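Local coordinates for sulfur carrier protein ThiS adenylyltransferase (Escherichia coli, PDB 1ZUD) that catalyses the ATP-dependent adenylation of the C-terminal glycine carboxylate of the sulfur carrier protein ThiS in thiamin biosynthesis, at residues 2-10 / 92-100; 38-47 / 194-205. One frame throughout, in Å; residues are numbered along the deposited sequence.

Contact 1 (2-10 with 92-100) lies toward the periphery of the chain, about 20 Å from its centre, whereas contact 2 (38-47 with 194-205) is buried about 6 Å from it. The centres of the two contacts are about 19 Å apart, yet they touch where L94 CD2 packs on L45 O at 3.6 Å. Contact 2 is the one at the ATP (adenylation) site: it contains G38 of that site, and L39 and V194 meet the chain of ThiS. Contact 1 is more distant, the side chain of Y9 being about 8 Å from that of the ATP-binding R11. Residues of both also reach the second subunit of the homodimer.

Contact 1 of 2, residues 2-10 / 92-100; sequences NDRDFMRYS and TQLNPDIQL
L94 offers its backbone O to R8 NH1, a hydrogen bond of 3.1 Å in the R8 conformer described, where the N-terminal helix 3-8 meets the turn leading from helix 83-94 into strand 99-103. N95, the next residue, is used on two sides. Its amide lies flat against the same R8 guanidinium, the planes only 5° apart, and OD1 sits 3.4 Å above the centre of the group. That is a stack, with no hydrogen bond from R8 NE. ND2 instead donates to Y9 OH (3.0 Å, N-H...O angle 164°) and also bonds A48 O, while OD1 accepts from D97 N at 3.1 Å, forming an Asx turn within the type I turn N95-I98. P96 adds its CD beside R8 NH2. In the conformer described, R4 grips D97 side-on: NE reaches OD2 at 2.9 Å and NH2 reaches OD1 at 3.2 Å, a salt bridge in which guanidinium and carboxylate planes are 69° apart. The bend of R4 at chi3 turns its nitrogens to this carboxylate. A water donates to D97 OD2 at 2.8 Å and lies in the R8 guanidinium plane. I98 CG2 rests against the Y9 hydroxyl. D5 OD1 is 4.2 Å from D97 OD2, so two like charges lie close, and the arginines on this side of helix 3-8 probably offset them and favour an ionised D97.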
ATOM      1  N   ASN C   2     -25.312 -17.705  -2.098  1.00 52.28           N
ATOM      2  CA  ASN C   2     -26.349 -17.638  -3.122  1.00 45.82           C
ATOM      3  C   ASN C   2     -25.820 -17.028  -4.414  1.00 43.89           C
ATOM      4  O   ASN C   2     -24.646 -16.689  -4.522  1.00 33.56           O
ATOM      5  CB  ASN C   2     -27.515 -16.793  -2.635  1.00 48.85           C
ATOM      6  CG  ASN C   2     -27.082 -15.425  -2.216  1.00 44.62           C
ATOM      7  OD1 ASN C   2     -26.460 -14.700  -2.979  1.00 46.71           O
ATOM      8  ND2 ASN C   2     -27.415 -15.056  -0.996  1.00 50.88           N
ATOM      9  N   ASP C   3     -26.712 -16.883  -5.384  1.00 37.57           N
ATOM     10  CA  ASP C   3     -26.361 -16.342  -6.682  1.00 40.21           C
ATOM     11  C   ASP C   3     -25.904 -14.883  -6.652  1.00 35.45           C
ATOM     12  O   ASP C   3     -25.047 -14.475  -7.453  1.00 33.40           O
ATOM     13  CB  ASP C   3     -27.528 -16.472  -7.658  0.50 44.61           C
ATOM     14  CG  ASP C   3     -27.327 -17.597  -8.642  0.50 48.08           C
ATOM     15  OD1 ASP C   3     -27.364 -18.771  -8.216  0.50 47.61           O
ATOM     16  OD2 ASP C   3     -27.119 -17.305  -9.842  0.50 53.96           O
ATOM     17  N   ARG C   4     -26.481 -14.090  -5.762  1.00 33.03           N
ATOM     18  CA  ARG C   4     -26.096 -12.689  -5.697  1.00 37.85           C
ATOM     19  C   ARG C   4     -24.671 -12.638  -5.179  1.00 34.91           C
ATOM     20  O   ARG C   4     -23.859 -11.873  -5.708  1.00 33.87           O
ATOM     21  CB  ARG C   4     -27.040 -11.893  -4.785  0.50 40.92           C
ATOM     22  CG  ARG C   4     -26.929 -10.379  -4.971  0.50 47.84           C
ATOM     23  CD  ARG C   4     -28.029  -9.577  -4.264  0.50 51.81           C
ATOM     24  NE  ARG C   4     -28.137  -9.884  -2.836  0.50 58.13           N
ATOM     25  CZ  ARG C   4     -28.847 -10.893  -2.334  0.50 59.17           C
ATOM     26  NH1 ARG C   4     -29.526 -11.701  -3.142  0.50 62.07           N
ATOM     27  NH2 ARG C   4     -28.870 -11.103  -1.028  0.50 58.87           N
ATOM     28  N   ASP C   5     -24.359 -13.459  -4.166  1.00 31.89           N
ATOM     29  CA  ASP C   5     -22.990 -13.502  -3.639  1.00 31.62           C
ATOM     30  C   ASP C   5     -22.016 -13.977  -4.719  1.00 32.20           C
ATOM     31  O   ASP C   5     -20.894 -13.443  -4.868  1.00 31.16           O
ATOM     32  CB  ASP C   5     -22.899 -14.450  -2.437  1.00 37.98           C
ATOM     33  CG  ASP C   5     -23.701 -13.947  -1.228  1.00 42.37           C
ATOM     34  OD1 ASP C   5     -23.901 -12.714  -1.102  1.00 44.16           O
ATOM     35  OD2 ASP C   5     -24.123 -14.791  -0.405  1.00 50.40           O
ATOM     36  N   PHE C   6     -22.426 -14.974  -5.496  1.00 33.01           N
ATOM     37  CA  PHE C   6     -21.527 -15.474  -6.531  1.00 30.84           C
ATOM     38  C   PHE C   6     -21.069 -14.359  -7.505  1.00 28.68           C
ATOM     39  O   PHE C   6     -19.885 -14.221  -7.831  1.00 25.43           O
ATOM     40  CB  PHE C   6     -22.207 -16.633  -7.284  1.00 34.85           C
ATOM     41  CG  PHE C   6     -21.268 -17.382  -8.135  1.00 37.64           C
ATOM     42  CD1 PHE C   6     -21.209 -17.151  -9.495  1.00 43.72           C
ATOM     43  CD2 PHE C   6     -20.323 -18.214  -7.551  1.00 41.24           C
ATOM     44  CE1 PHE C   6     -20.193 -17.742 -10.273  1.00 45.46           C
ATOM     45  CE2 PHE C   6     -19.307 -18.803  -8.307  1.00 48.68           C
ATOM     46  CZ  PHE C   6     -19.237 -18.571  -9.663  1.00 46.06           C
ATOM     47  N   MET C   7     -22.010 -13.515  -7.926  1.00 29.62           N
ATOM     48  CA  MET C   7     -21.714 -12.413  -8.825  1.00 27.89           C
ATOM     49  C   MET C   7     -20.877 -11.325  -8.159  1.00 19.74           C
ATOM     50  O   MET C   7     -19.880 -10.805  -8.711  1.00 22.57           O
ATOM     51  CB  MET C   7     -23.031 -11.766  -9.306  1.00 33.31           C
ATOM     52  CG  MET C   7     -23.739 -12.571 -10.401  1.00 47.61           C
ATOM     53  SD  MET C   7     -22.766 -12.680 -11.939  1.00 58.63           S
ATOM     54  CE  MET C   7     -21.597 -11.144 -11.879  1.00 27.47           C
ATOM     55  N   ARG C   8     -21.272 -10.995  -6.953  1.00 25.81           N
ATOM     56  CA  ARG C   8     -20.600  -9.938  -6.205  1.00 23.36           C
ATOM     57  C   ARG C   8     -19.134 -10.279  -5.963  1.00 24.65           C
ATOM     58  O   ARG C   8     -18.245  -9.430  -6.141  1.00 24.80           O
ATOM     59  CB  ARG C   8     -21.327  -9.728  -4.864  0.50 23.52           C
ATOM     60  CG  ARG C   8     -20.599  -8.776  -3.894  0.50 25.64           C
ATOM     61  CD  ARG C   8     -21.304  -8.733  -2.523  0.50 23.71           C
ATOM     62  NE  ARG C   8     -22.530  -7.941  -2.575  0.50 25.81           N
ATOM     63  CZ  ARG C   8     -22.556  -6.608  -2.563  0.50 26.11           C
ATOM     64  NH1 ARG C   8     -21.426  -5.924  -2.500  0.50 21.63           N
ATOM     65  NH2 ARG C   8     -23.712  -5.954  -2.598  0.50 24.78           N
ATOM     66  N   TYR C   9     -18.868 -11.525  -5.565  1.00 23.78           N
ATOM     67  CA  TYR C   9     -17.472 -11.937  -5.277  1.00 21.33           C
ATOM     68  C   TYR C   9     -16.752 -12.617  -6.427  1.00 21.13           C
ATOM     69  O   TYR C   9     -15.648 -13.171  -6.266  1.00 24.34           O
ATOM     70  CB  TYR C   9     -17.471 -12.882  -4.079  1.00 21.19           C
ATOM     71  CG  TYR C   9     -18.221 -12.271  -2.927  1.00 23.46           C
ATOM     72  CD1 TYR C   9     -19.333 -12.914  -2.361  1.00 21.78           C
ATOM     73  CD2 TYR C   9     -17.791 -11.059  -2.379  1.00 20.97           C
ATOM     74  CE1 TYR C   9     -20.002 -12.362  -1.254  1.00 23.41           C
ATOM     75  CE2 TYR C   9     -18.447 -10.510  -1.289  1.00 23.99           C
ATOM     76  CZ  TYR C   9     -19.541 -11.151  -0.736  1.00 22.94           C
ATOM     77  OH  TYR C   9     -20.203 -10.553   0.308  1.00 22.28           O
ATOM     78  N   SER C  10     -17.354 -12.534  -7.602  1.00 23.57           N
ATOM     79  CA  SER C  10     -16.796 -13.226  -8.751  1.00 27.92           C
ATOM     80  C   SER C  10     -15.330 -13.001  -9.074  1.00 26.71           C
ATOM     81  O   SER C  10     -14.625 -13.972  -9.365  1.00 21.52           O
ATOM     82  CB  SER C  10     -17.662 -12.943  -9.997  1.00 29.46           C
ATOM     83  OG  SER C  10     -17.673 -11.580 -10.311  1.00 32.41           O
ATOM     84  N   THR C  92     -22.930  -0.734   4.814  1.00 25.51           N
ATOM     85  CA  THR C  92     -24.028  -1.553   4.340  1.00 30.86           C
ATOM     86  C   THR C  92     -24.466  -1.090   2.956  1.00 30.60           C
ATOM     87  O   THR C  92     -25.031  -1.891   2.216  1.00 28.56           O
ATOM     88  CB  THR C  92     -25.278  -1.659   5.307  1.00 38.28           C
ATOM     89  OG1 THR C  92     -26.399  -0.944   4.775  1.00 45.06           O
ATOM     90  CG2 THR C  92     -24.954  -1.224   6.676  1.00 25.18           C
ATOM     91  N   GLN C  93     -24.181   0.165   2.597  1.00 29.13           N
ATOM     92  CA  GLN C  93     -24.530   0.662   1.253  1.00 33.66           C
ATOM     93  C   GLN C  93     -23.652  -0.060   0.229  1.00 33.28           C
ATOM     94  O   GLN C  93     -24.081  -0.382  -0.898  1.00 32.88           O
ATOM     95  CB  GLN C  93     -24.262   2.173   1.157  0.50 31.07           C
ATOM     96  CG  GLN C  93     -25.362   3.046   1.752  0.50 33.85           C
ATOM     97  CD  GLN C  93     -24.930   4.480   1.945  0.50 33.34           C
ATOM     98  OE1 GLN C  93     -24.242   5.057   1.103  0.50 40.34           O
ATOM     99  NE2 GLN C  93     -25.340   5.072   3.061  0.50 43.91           N
ATOM    100  N   LEU C  94     -22.399  -0.297   0.615  1.00 24.95           N
ATOM    101  CA  LEU C  94     -21.479  -0.992  -0.269  1.00 21.54           C
ATOM    102  C   LEU C  94     -21.886  -2.469  -0.373  1.00 19.55           C
ATOM    103  O   LEU C  94     -21.969  -3.064  -1.460  1.00 20.83           O
ATOM    104  CB  LEU C  94     -20.057  -0.877   0.310  1.00 24.10           C
ATOM    105  CG  LEU C  94     -18.987  -1.682  -0.429  1.00 31.84           C
ATOM    106  CD1 LEU C  94     -18.752  -1.124  -1.850  1.00 28.12           C
ATOM    107  CD2 LEU C  94     -17.707  -1.645   0.413  1.00 35.85           C
ATOM    108  N   ASN C  95     -22.156  -3.057   0.790  1.00 22.34           N
ATOM    109  CA  ASN C  95     -22.494  -4.461   0.864  1.00 24.09           C
ATOM    110  C   ASN C  95     -23.538  -4.743   1.973  1.00 24.00           C
ATOM    111  O   ASN C  95     -23.203  -5.009   3.128  1.00 27.31           O
ATOM    112  CB  ASN C  95     -21.210  -5.295   1.084  1.00 24.25           C
ATOM    113  CG  ASN C  95     -21.452  -6.809   0.915  1.00 30.00           C
ATOM    114  OD1 ASN C  95     -22.591  -7.246   0.844  1.00 29.10           O
ATOM    115  ND2 ASN C  95     -20.368  -7.610   0.868  1.00 21.02           N
ATOM    116  N   PRO C  96     -24.828  -4.742   1.597  1.00 25.90           N
ATOM    117  CA  PRO C  96     -25.943  -4.993   2.517  1.00 24.71           C
ATOM    118  C   PRO C  96     -26.138  -6.452   2.863  1.00 27.59           C
ATOM    119  O   PRO C  96     -27.047  -6.785   3.585  1.00 28.39           O
ATOM    120  CB  PRO C  96     -27.161  -4.445   1.756  1.00 30.28           C
ATOM    121  CG  PRO C  96     -26.816  -4.732   0.304  1.00 29.03           C
ATOM    122  CD  PRO C  96     -25.300  -4.437   0.227  1.00 25.18           C
ATOM    123  N   ASP C  97     -25.279  -7.323   2.356  1.00 26.53           N
ATOM    124  CA  ASP C  97     -25.430  -8.755   2.588  1.00 28.71           C
ATOM    125  C   ASP C  97     -24.545  -9.347   3.676  1.00 31.99           C
ATOM    126  O   ASP C  97     -24.559 -10.542   3.937  1.00 33.63           O
ATOM    127  CB  ASP C  97     -25.212  -9.507   1.257  1.00 34.38           C
ATOM    128  CG  ASP C  97     -26.283  -9.134   0.210  1.00 39.09           C
ATOM    129  OD1 ASP C  97     -27.409  -8.847   0.641  1.00 39.31           O
ATOM    130  OD2 ASP C  97     -26.018  -9.129  -1.004  1.00 43.40           O
ATOM    131  N   ILE C  98     -23.768  -8.526   4.338  1.00 29.11           N
ATOM    132  CA  ILE C  98     -22.959  -9.096   5.416  1.00 26.71           C
ATOM    133  C   ILE C  98     -23.415  -8.473   6.737  1.00 27.15           C
ATOM    134  O   ILE C  98     -24.171  -7.491   6.718  1.00 29.50           O
ATOM    135  CB  ILE C  98     -21.443  -8.873   5.161  0.50 25.39           C
ATOM    136  CG1 ILE C  98     -21.159  -7.395   4.846  0.50 28.31           C
ATOM    137  CG2 ILE C  98     -20.978  -9.821   4.038  0.50 24.52           C
ATOM    138  CD1 ILE C  98     -19.675  -7.085   4.729  0.50 24.97           C
ATOM    139  N   GLN C  99     -22.991  -9.058   7.864  1.00 22.81           N
ATOM    140  CA  GLN C  99     -23.329  -8.559   9.196  1.00 26.83           C
ATOM    141  C   GLN C  99     -22.402  -7.412   9.640  1.00 26.22           C
ATOM    142  O   GLN C  99     -21.178  -7.605   9.804  1.00 30.07           O
ATOM    143  CB  GLN C  99     -23.263  -9.724  10.199  1.00 26.97           C
ATOM    144  CG  GLN C  99     -23.477  -9.341  11.658  1.00 35.31           C
ATOM    145  CD  GLN C  99     -24.770  -8.569  11.905  1.00 45.62           C
ATOM    146  OE1 GLN C  99     -25.843  -8.954  11.426  1.00 47.97           O
ATOM    147  NE2 GLN C  99     -24.675  -7.479  12.669  1.00 48.51           N
ATOM    148  N   LEU C 100     -22.948  -6.217   9.834  1.00 25.94           N
ATOM    149  CA  LEU C 100     -22.083  -5.097  10.250  1.00 24.98           C
ATOM    150  C   LEU C 100     -22.436  -4.609  11.638  1.00 24.38           C
ATOM    151  O   LEU C 100     -23.477  -4.038  11.834  1.00 25.13           O
ATOM    152  CB  LEU C 100     -22.153  -3.948   9.223  1.00 28.45           C
ATOM    153  CG  LEU C 100     -21.629  -4.275   7.803  1.00 33.40           C
ATOM    154  CD1 LEU C 100     -21.977  -3.124   6.825  1.00 30.56           C
ATOM    155  CD2 LEU C 100     -20.093  -4.510   7.825  1.00 27.93           C
TER
HETATM  156  O   HOH W   1     -26.056  -6.916  -2.679  1.00 46.73           O

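Contact 2 of 2, residues 38-47 / 194-205; sequences GLGTPAALYL and VGVMGTLQALEA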
ATOM      1  N   GLY C  38      -7.558   6.570   9.777  1.00 22.96           N
ATOM      2  CA  GLY C  38      -6.873   6.412   8.501  1.00 20.57           C
ATOM      3  C   GLY C  38      -6.572   4.942   8.167  1.00 24.03           C
ATOM      4  O   GLY C  38      -6.528   4.507   6.988  1.00 20.01           O
ATOM      5  N   LEU C  39      -6.321   4.143   9.191  1.00 18.34           N
ATOM      6  CA  LEU C  39      -5.999   2.731   8.914  1.00 17.13           C
ATOM      7  C   LEU C  39      -7.295   1.934   8.779  1.00 15.38           C
ATOM      8  O   LEU C  39      -7.473   1.067   7.909  1.00 17.57           O
ATOM      9  CB  LEU C  39      -5.232   2.109  10.115  1.00 17.77           C
ATOM     10  CG  LEU C  39      -3.844   2.669  10.399  1.00 20.02           C
ATOM     11  CD1 LEU C  39      -3.311   2.109  11.767  1.00 22.90           C
ATOM     12  CD2 LEU C  39      -2.919   2.201   9.217  1.00 21.07           C
ATOM     13  N   GLY C  40      -8.178   2.205   9.718  1.00 16.15           N
ATOM     14  CA  GLY C  40      -9.391   1.436   9.781  1.00 23.44           C
ATOM     15  C   GLY C  40     -10.403   1.646   8.684  1.00 19.92           C
ATOM     16  O   GLY C  40     -11.068   0.664   8.304  1.00 18.62           O
ATOM     17  N   THR C  41     -10.552   2.878   8.197  1.00 22.97           N
ATOM     18  CA  THR C  41     -11.582   3.050   7.166  1.00 23.83           C
ATOM     19  C   THR C  41     -11.252   2.275   5.862  1.00 20.13           C
ATOM     20  O   THR C  41     -12.128   1.596   5.356  1.00 19.28           O
ATOM     21  CB  THR C  41     -11.857   4.545   6.877  1.00 23.52           C
ATOM     22  OG1 THR C  41     -10.648   5.208   6.530  1.00 27.08           O
ATOM     23  CG2 THR C  41     -12.452   5.211   8.100  1.00 24.50           C
ATOM     24  N   PRO C  42     -10.011   2.336   5.315  1.00 23.56           N
ATOM     25  CA  PRO C  42      -9.838   1.519   4.088  1.00 22.60           C
ATOM     26  C   PRO C  42      -9.881   0.032   4.413  1.00 25.82           C
ATOM     27  O   PRO C  42     -10.389  -0.762   3.603  1.00 25.30           O
ATOM     28  CB  PRO C  42      -8.473   1.899   3.545  1.00 20.30           C
ATOM     29  CG  PRO C  42      -7.795   2.542   4.706  1.00 17.71           C
ATOM     30  CD  PRO C  42      -8.802   3.125   5.615  1.00 19.82           C
ATOM     31  N   ALA C  43      -9.346  -0.375   5.568  1.00 23.30           N
ATOM     32  CA  ALA C  43      -9.412  -1.809   5.875  1.00 23.91           C
ATOM     33  C   ALA C  43     -10.870  -2.287   5.914  1.00 19.49           C
ATOM     34  O   ALA C  43     -11.227  -3.340   5.360  1.00 25.04           O
ATOM     35  CB  ALA C  43      -8.718  -2.122   7.225  1.00 28.90           C
ATOM     36  N   ALA C  44     -11.736  -1.517   6.538  1.00 21.07           N
ATOM     37  CA  ALA C  44     -13.131  -1.950   6.612  1.00 20.08           C
ATOM     38  C   ALA C  44     -13.793  -1.987   5.196  1.00 23.40           C
ATOM     39  O   ALA C  44     -14.539  -2.924   4.889  1.00 18.71           O
ATOM     40  CB  ALA C  44     -13.933  -1.006   7.549  1.00 19.17           C
ATOM     41  N   LEU C  45     -13.509  -0.983   4.363  1.00 22.41           N
ATOM     42  CA  LEU C  45     -14.089  -0.909   3.015  1.00 21.20           C
ATOM     43  C   LEU C  45     -13.688  -2.160   2.238  1.00 21.51           C
ATOM     44  O   LEU C  45     -14.515  -2.788   1.610  1.00 22.39           O
ATOM     45  CB  LEU C  45     -13.577   0.339   2.251  1.00 19.79           C
ATOM     46  CG  LEU C  45     -14.455   1.582   2.480  1.00 29.80           C
ATOM     47  CD1 LEU C  45     -13.647   2.862   2.210  1.00 25.90           C
ATOM     48  CD2 LEU C  45     -15.751   1.469   1.632  1.00 22.97           C
ATOM     49  N   TYR C  46     -12.402  -2.496   2.253  1.00 19.37           N
ATOM     50  CA  TYR C  46     -11.935  -3.674   1.491  1.00 20.26           C
ATOM     51  C   TYR C  46     -12.421  -4.986   2.049  1.00 19.67           C
ATOM     52  O   TYR C  46     -12.684  -5.950   1.294  1.00 24.35           O
ATOM     53  CB  TYR C  46     -10.394  -3.692   1.382  1.00 18.02           C
ATOM     54  CG  TYR C  46      -9.911  -2.702   0.352  1.00 16.51           C
ATOM     55  CD1 TYR C  46      -9.356  -1.473   0.752  1.00 16.32           C
ATOM     56  CD2 TYR C  46     -10.125  -2.936  -1.008  1.00 18.35           C
ATOM     57  CE1 TYR C  46      -9.050  -0.486  -0.175  1.00 18.57           C
ATOM     58  CE2 TYR C  46      -9.786  -1.958  -1.977  1.00 23.16           C
ATOM     59  CZ  TYR C  46      -9.251  -0.730  -1.535  1.00 18.97           C
ATOM     60  OH  TYR C  46      -8.885   0.224  -2.447  1.00 22.46           O
ATOM     61  N   LEU C  47     -12.483  -5.070   3.369  1.00 21.09           N
ATOM     62  CA  LEU C  47     -12.958  -6.312   4.022  1.00 20.04           C
ATOM     63  C   LEU C  47     -14.461  -6.464   3.705  1.00 24.00           C
ATOM     64  O   LEU C  47     -14.948  -7.573   3.426  1.00 21.86           O
ATOM     65  CB  LEU C  47     -12.669  -6.231   5.519  0.70 23.85           C
ATOM     66  CG  LEU C  47     -11.469  -7.071   6.056  0.70 23.73           C
ATOM     67  CD1 LEU C  47     -10.630  -7.766   4.970  0.70 12.09           C
ATOM     68  CD2 LEU C  47     -10.643  -6.188   6.946  0.70 21.79           C
ATOM     69  N   VAL C 194      -1.040   6.350   5.317  1.00 21.82           N
ATOM     70  CA  VAL C 194      -1.782   5.608   6.329  1.00 22.62           C
ATOM     71  C   VAL C 194      -2.781   4.695   5.580  1.00 21.75           C
ATOM     72  O   VAL C 194      -3.102   3.578   6.016  1.00 21.86           O
ATOM     73  CB  VAL C 194      -2.497   6.551   7.386  1.00 29.03           C
ATOM     74  CG1 VAL C 194      -3.560   7.458   6.735  1.00 18.94           C
ATOM     75  CG2 VAL C 194      -3.209   5.684   8.397  1.00 25.64           C
ATOM     76  N   GLY C 195      -3.267   5.164   4.440  1.00 19.57           N
ATOM     77  CA  GLY C 195      -4.199   4.363   3.641  1.00 21.45           C
ATOM     78  C   GLY C 195      -3.543   3.070   3.129  1.00 21.72           C
ATOM     79  O   GLY C 195      -4.183   2.003   3.177  1.00 24.05           O
ATOM     80  N   VAL C 196      -2.302   3.142   2.651  1.00 17.13           N
ATOM     81  CA  VAL C 196      -1.717   1.916   2.173  1.00 21.34           C
ATOM     82  C   VAL C 196      -1.517   0.902   3.313  1.00 18.21           C
ATOM     83  O   VAL C 196      -1.750  -0.294   3.109  1.00 19.70           O
ATOM     84  CB  VAL C 196      -0.355   2.076   1.436  1.00 28.06           C
ATOM     85  CG1 VAL C 196      -0.520   2.976   0.232  1.00 35.88           C
ATOM     86  CG2 VAL C 196       0.714   2.536   2.336  1.00 38.68           C
ATOM     87  N   MET C 197      -1.191   1.384   4.508  1.00 16.28           N
ATOM     88  CA  MET C 197      -0.992   0.463   5.650  1.00 20.72           C
ATOM     89  C   MET C 197      -2.297  -0.197   6.021  1.00 22.58           C
ATOM     90  O   MET C 197      -2.345  -1.395   6.289  1.00 19.97           O
ATOM     91  CB  MET C 197      -0.405   1.213   6.865  1.00 21.82           C
ATOM     92  CG  MET C 197       0.915   1.956   6.552  1.00 19.02           C
ATOM     93  SD  MET C 197       2.206   1.005   5.649  1.00 22.84           S
ATOM     94  CE  MET C 197       2.475  -0.392   6.883  1.00 25.90           C
ATOM     95  N   GLY C 198      -3.394   0.569   6.045  1.00 18.16           N
ATOM     96  CA  GLY C 198      -4.640  -0.085   6.394  1.00 13.72           C
ATOM     97  C   GLY C 198      -5.111  -1.042   5.317  1.00 17.56           C
ATOM     98  O   GLY C 198      -5.698  -2.088   5.615  1.00 19.03           O
ATOM     99  N   THR C 199      -4.906  -0.678   4.051  1.00 17.05           N
ATOM    100  CA  THR C 199      -5.304  -1.580   2.956  1.00 17.86           C
ATOM    101  C   THR C 199      -4.474  -2.879   3.067  1.00 21.27           C
ATOM    102  O   THR C 199      -4.987  -3.998   2.813  1.00 18.61           O
ATOM    103  CB  THR C 199      -5.065  -0.900   1.573  1.00 23.96           C
ATOM    104  OG1 THR C 199      -5.831   0.300   1.553  1.00 21.13           O
ATOM    105  CG2 THR C 199      -5.553  -1.795   0.393  1.00 18.89           C
ATOM    106  N   LEU C 200      -3.195  -2.740   3.416  1.00 17.45           N
ATOM    107  CA  LEU C 200      -2.340  -3.948   3.582  1.00 19.16           C
ATOM    108  C   LEU C 200      -2.835  -4.810   4.755  1.00 16.66           C
ATOM    109  O   LEU C 200      -2.730  -6.012   4.700  1.00 21.03           O
ATOM    110  CB  LEU C 200      -0.881  -3.553   3.810  1.00 18.84           C
ATOM    111  CG  LEU C 200      -0.261  -3.061   2.503  1.00 27.55           C
ATOM    112  CD1 LEU C 200       1.133  -2.436   2.817  1.00 24.58           C
ATOM    113  CD2 LEU C 200      -0.241  -4.210   1.482  1.00 25.21           C
ATOM    114  N   GLN C 201      -3.342  -4.187   5.825  1.00 19.37           N
ATOM    115  CA  GLN C 201      -3.951  -4.937   6.912  1.00 22.04           C
ATOM    116  C   GLN C 201      -5.119  -5.768   6.352  1.00 22.16           C
ATOM    117  O   GLN C 201      -5.262  -6.918   6.709  1.00 17.88           O
ATOM    118  CB  GLN C 201      -4.510  -3.998   7.975  1.00 23.90           C
ATOM    119  CG  GLN C 201      -3.423  -3.379   8.810  1.00 24.52           C
ATOM    120  CD  GLN C 201      -4.025  -2.535   9.900  1.00 26.65           C
ATOM    121  OE1 GLN C 201      -4.372  -1.385   9.647  1.00 26.06           O
ATOM    122  NE2 GLN C 201      -4.171  -3.098  11.105  1.00 25.88           N
ATOM    123  N   ALA C 202      -5.983  -5.182   5.510  1.00 16.19           N
ATOM    124  CA  ALA C 202      -7.087  -5.977   4.918  1.00 15.80           C
ATOM    125  C   ALA C 202      -6.549  -7.188   4.120  1.00 16.04           C
ATOM    126  O   ALA C 202      -7.095  -8.301   4.174  1.00 18.58           O
ATOM    127  CB  ALA C 202      -7.979  -5.028   3.934  1.00 14.44           C
ATOM    128  N   LEU C 203      -5.535  -6.937   3.302  1.00 16.82           N
ATOM    129  CA  LEU C 203      -4.912  -7.974   2.516  1.00 19.37           C
ATOM    130  C   LEU C 203      -4.462  -9.144   3.447  1.00 19.01           C
ATOM    131  O   LEU C 203      -4.703 -10.313   3.152  1.00 19.00           O
ATOM    132  CB  LEU C 203      -3.641  -7.451   1.814  1.00 18.80           C
ATOM    133  CG  LEU C 203      -3.299  -7.976   0.388  1.00 36.05           C
ATOM    134  CD1 LEU C 203      -1.787  -7.831   0.167  1.00 23.03           C
ATOM    135  CD2 LEU C 203      -3.794  -9.384   0.042  1.00 22.39           C
ATOM    136  N   GLU C 204      -3.771  -8.819   4.529  1.00 20.44           N
ATOM    137  CA  GLU C 204      -3.270  -9.883   5.441  1.00 21.15           C
ATOM    138  C   GLU C 204      -4.469 -10.651   6.035  1.00 22.24           C
ATOM    139  O   GLU C 204      -4.436 -11.866   6.225  1.00 20.24           O
ATOM    140  CB  GLU C 204      -2.400  -9.216   6.548  1.00 19.58           C
ATOM    141  CG  GLU C 204      -1.062  -8.656   5.985  1.00 24.28           C
ATOM    142  CD  GLU C 204      -0.283  -9.694   5.176  1.00 29.79           C
ATOM    143  OE1 GLU C 204       0.378  -9.354   4.153  1.00 29.82           O
ATOM    144  OE2 GLU C 204      -0.348 -10.883   5.557  1.00 34.00           O
ATOM    145  N   ALA C 205      -5.555  -9.943   6.294  1.00 18.54           N
ATOM    146  CA  ALA C 205      -6.739 -10.584   6.869  1.00 22.21           C
ATOM    147  C   ALA C 205      -7.386 -11.567   5.925  1.00 18.02           C
ATOM    148  O   ALA C 205      -7.805 -12.666   6.322  1.00 20.34           O
ATOM    149  CB  ALA C 205      -7.789  -9.529   7.314  1.00 20.63           C
TER
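T199 and Y46 meet at a slant, the methyl of T199 lying over one face of the ring: CG2 is 4.2 Å from the ring centroid and 28° off its normal, a CH-pi contact. The torsion behind this also serves the hydroxyl. With OG1 beside the backbone N (chi1 -59°), OG1 donates to G195 O at 2.9 Å, from the face of that carbonyl opposite to T199 N, and leaves CG2 to the ring. Next to the ring, Y46 CB meets A202 CB at 3.8 Å, and in the conformer described L47 CD1 touches the A202 carbonyl oxygen and A205 CB. The two helix segments run in the same general direction, their axes approaching to 7.3 Å at a signed crossing angle of -37°. Such closeness depends on small residues: G198, which has no side chain, brings its CA to 3.4 Å from L39 O in a CA-H...O contact. Helix 40-50 follows strand 30-34 through a glycine-rich turn whose G35, G37 and G40 fit the Rossmann-type GxGxxG pattern, in keeping with the nucleotide-binding fold of the ThiF family; G38 is an ATP-site residue. At this end V194 CG2, anti to its backbone N, presses on G38 C at 3.5 Å. The L39 side chain crosses V194 obliquely, CD2 to CG2 3.6 Å, while running alongside M197 in the same direction. Q201 meets L39 at about a right angle, OE1 3.6 Å from L39 CB. That oxygen is buried with no polar partner in the model, whereas NE2 bonds the backbone oxygens of I147 and D124. On the dimer side, P42 packs on Y46 of the second subunit.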